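PDB 2Q08: BH0493 protein from Bacillus halodurans C-125, which probably interconverts uronate sugars such as glucuronate and fructuronate, as a zinc-binding uronate isomerase of the amidohydrolase superfamily. Local coordinates for residues 352-357 with 364-369. Residues are numbered along the deposited sequence; the frame is centred on the assembly and turned at random.
With ZN (zinc ion), chain M.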
loop_
_atom_site.group_PDB
_atom_site.type_symbol
_atom_site.label_atom_id
_atom_site.label_comp_id
_atom_site.label_asym_id
_atom_site.label_seq_id
_atom_site.Cartn_x
_atom_site.Cartn_y
_atom_site.Cartn_z
ATOM N N GLN A 352 -9.492 -1.232 -16.727
ATOM C CA GLN A 352 -8.285 -1.778 -17.325
ATOM C C GLN A 352 -8.049 -1.479 -18.809
ATOM O O GLN A 352 -8.960 -1.081 -19.534
ATOM C CB GLN A 352 -8.340 -3.297 -17.113
ATOM C CG GLN A 352 -7.122 -4.091 -17.535
ATOM C CD GLN A 352 -5.884 -3.743 -16.726
ATOM O OE1 GLN A 352 -5.451 -2.600 -16.706
ATOM N NE2 GLN A 352 -5.305 -4.739 -16.062
ATOM N N HIS A 353 -6.798 -1.661 -19.221
ATOM C CA HIS A 353 -6.365 -1.545 -20.616
ATOM C C HIS A 353 -5.264 -2.610 -20.690
ATOM O O HIS A 353 -4.691 -2.972 -19.655
ATOM C CB HIS A 353 -5.833 -0.146 -20.964
ATOM C CG HIS A 353 -4.570 0.229 -20.255
ATOM N ND1 HIS A 353 -4.559 0.785 -18.995
ATOM C CD2 HIS A 353 -3.276 0.146 -20.642
ATOM C CE1 HIS A 353 -3.312 1.031 -18.636
ATOM N NE2 HIS A 353 -2.514 0.653 -19.617
ATOM N N SER A 354 -4.974 -3.130 -21.881
ATOM C CA SER A 354 -3.976 -4.194 -22.004
ATOM C C SER A 354 -2.538 -3.740 -22.205
ATOM O O SER A 354 -1.598 -4.392 -21.737
ATOM C CB SER A 354 -4.323 -5.118 -23.166
ATOM O OG SER A 354 -4.011 -4.494 -24.400
ATOM N N ASP A 355 -2.361 -2.640 -22.925
ATOM C CA ASP A 355 -1.024 -2.160 -23.205
ATOM C C ASP A 355 -0.311 -3.246 -24.018
ATOM O O ASP A 355 0.916 -3.332 -24.014
ATOM C CB ASP A 355 -0.274 -1.939 -21.898
ATOM C CG ASP A 355 0.507 -0.665 -21.896
ATOM O OD1 ASP A 355 1.307 -0.467 -22.829
ATOM O OD2 ASP A 355 0.321 0.141 -20.962
ATOM N N ALA A 356 -1.085 -4.086 -24.697
ATOM C CA ALA A 356 -0.514 -5.176 -25.481
ATOM C C ALA A 356 0.483 -4.700 -26.541
ATOM O O ALA A 356 0.238 -3.733 -27.255
ATOM C CB ALA A 356 -1.627 -5.982 -26.143
ATOM N N ARG A 357 1.612 -5.389 -26.621
ATOM C CA ARG A 357 2.636 -5.077 -27.606
ATOM C C ARG A 357 2.618 -6.178 -28.651
ATOM O O ARG A 357 3.041 -5.978 -29.791
ATOM C CB ARG A 357 4.017 -5.012 -26.954
ATOM C CG ARG A 357 4.293 -3.697 -26.259
ATOM C CD ARG A 357 5.664 -3.684 -25.614
ATOM N NE ARG A 357 5.982 -2.357 -25.101
ATOM C CZ ARG A 357 6.173 -1.289 -25.872
ATOM N NH1 ARG A 357 6.080 -1.397 -27.193
ATOM N NH2 ARG A 357 6.451 -0.111 -25.327
ATOM N N TYR A 364 -4.709 -13.110 -22.814
ATOM C CA TYR A 364 -4.425 -13.252 -21.393
ATOM C C TYR A 364 -4.659 -11.960 -20.626
ATOM O O TYR A 364 -5.147 -11.981 -19.496
ATOM C CB TYR A 364 -2.991 -13.771 -21.179
ATOM C CG TYR A 364 -1.899 -12.738 -20.940
ATOM C CD1 TYR A 364 -1.823 -12.033 -19.732
ATOM C CD2 TYR A 364 -0.870 -12.559 -21.869
ATOM C CE1 TYR A 364 -0.742 -11.190 -19.446
ATOM C CE2 TYR A 364 0.214 -11.716 -21.599
ATOM C CZ TYR A 364 0.278 -11.039 -20.385
ATOM O OH TYR A 364 1.373 -10.253 -20.092
ATOM N N LYS A 365 -4.323 -10.838 -21.250
ATOM C CA LYS A 365 -4.485 -9.532 -20.631
ATOM C C LYS A 365 -5.935 -9.357 -20.164
ATOM O O LYS A 365 -6.206 -8.981 -19.020
ATOM C CB LYS A 365 -4.135 -8.447 -21.655
ATOM C CG LYS A 365 -3.042 -7.478 -21.251
ATOM C CD LYS A 365 -1.674 -8.102 -21.086
ATOM C CE LYS A 365 -0.652 -6.995 -20.872
ATOM N NZ LYS A 365 0.723 -7.441 -20.559
ATOM N N TRP A 366 -6.874 -9.643 -21.057
ATOM C CA TRP A 366 -8.274 -9.492 -20.723
ATOM C C TRP A 366 -8.858 -10.639 -19.908
ATOM O O TRP A 366 -9.728 -10.423 -19.071
ATOM C CB TRP A 366 -9.085 -9.240 -21.999
ATOM C CG TRP A 366 -8.822 -7.861 -22.489
ATOM C CD1 TRP A 366 -8.056 -7.496 -23.561
ATOM C CD2 TRP A 366 -9.176 -6.646 -21.817
ATOM N NE1 TRP A 366 -7.903 -6.128 -23.589
ATOM C CE2 TRP A 366 -8.581 -5.582 -22.530
ATOM C CE3 TRP A 366 -9.938 -6.355 -20.671
ATOM C CZ2 TRP A 366 -8.720 -4.245 -22.139
ATOM C CZ3 TRP A 366 -10.080 -5.027 -20.279
ATOM C CH2 TRP A 366 -9.472 -3.988 -21.014
ATOM N N HIS A 367 -8.378 -11.850 -20.141
ATOM C CA HIS A 367 -8.875 -12.999 -19.396
ATOM C C HIS A 367 -8.465 -12.873 -17.923
ATOM O O HIS A 367 -9.287 -13.065 -17.028
ATOM C CB HIS A 367 -8.325 -14.297 -20.005
ATOM C CG HIS A 367 -8.658 -15.529 -19.221
ATOM N ND1 HIS A 367 -8.083 -15.816 -17.999
ATOM C CD2 HIS A 367 -9.517 -16.545 -19.478
ATOM C CE1 HIS A 367 -8.573 -16.954 -17.538
ATOM N NE2 HIS A 367 -9.447 -17.416 -18.417
ATOM N N HIS A 368 -7.195 -12.546 -17.675
ATOM C CA HIS A 368 -6.700 -12.414 -16.313
ATOM C C HIS A 368 -7.395 -11.272 -15.568
ATOM O O HIS A 368 -7.774 -11.423 -14.409
ATOM C CB HIS A 368 -5.191 -12.168 -16.301
ATOM C CG HIS A 368 -4.378 -13.338 -16.758
ATOM N ND1 HIS A 368 -3.004 -13.366 -16.667
ATOM C CD2 HIS A 368 -4.742 -14.514 -17.323
ATOM C CE1 HIS A 368 -2.555 -14.508 -17.158
ATOM N NE2 HIS A 368 -3.590 -15.222 -17.563
ATOM N N SER A 369 -7.554 -10.139 -16.241
ATOM C CA SER A 369 -8.189 -8.971 -15.643
ATOM C C SER A 369 -9.690 -9.110 -15.445
ATOM O O SER A 369 -10.228 -8.636 -14.449
ATOM C CB SER A 369 -7.896 -7.724 -16.478
ATOM O OG SER A 369 -6.564 -7.294 -16.246
HETATM ZN ZN ZN M . 1.734 1.768 -23.141
HETATM O O HOH W 1 3.224 2.995 -22.496
#
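Behind the zinc site of this amidohydrolase-type barrel, the metal-bearing loop 352-357 lies along helix 361-385, where Q352, H353 and S354 meet K365, W366 and S369. The Q352 carboxamide reaches the helix because CG stands anti to the backbone N (chi1 -174°) and the chain then bends at chi2. Q352 NE2 gives S369 OG an almost straight hydrogen bond of 2.9 Å, lying in the amide plane, while Q352 OE1 accepts from H353 N at 3.0 Å and from the backbone N of C324. Trimmed to an alanine, position 352 would probably leave S369 OG without this donor, and the N atoms of H353 and C324 without their acceptor. The W366 indole brings CH2 edge-on to Q352 O at 3.3 Å, and W366 CZ2 comes to 3.9 Å from H353 CA. K365 lies alongside S354, K365 CG packed tightly at 3.3 Å against S354 CB; its CE passes S354 O, and its NZ hydrogen-bonds Y48 OH. S354 OG closes an ST turn by accepting from A356 N and also hydrogen-bonds D24 OD2, which W366 NE1 shares. D355 OD1 binds zinc at 2.3 Å, with H26, H28 and a water. D355 OD2 accepts a hydrogen bond from H353 NE2 at 3.2 Å, on its anti side. Two histidines after an early strand and an aspartate on a late loop form a metal site typical of amidohydrolase-superfamily barrels.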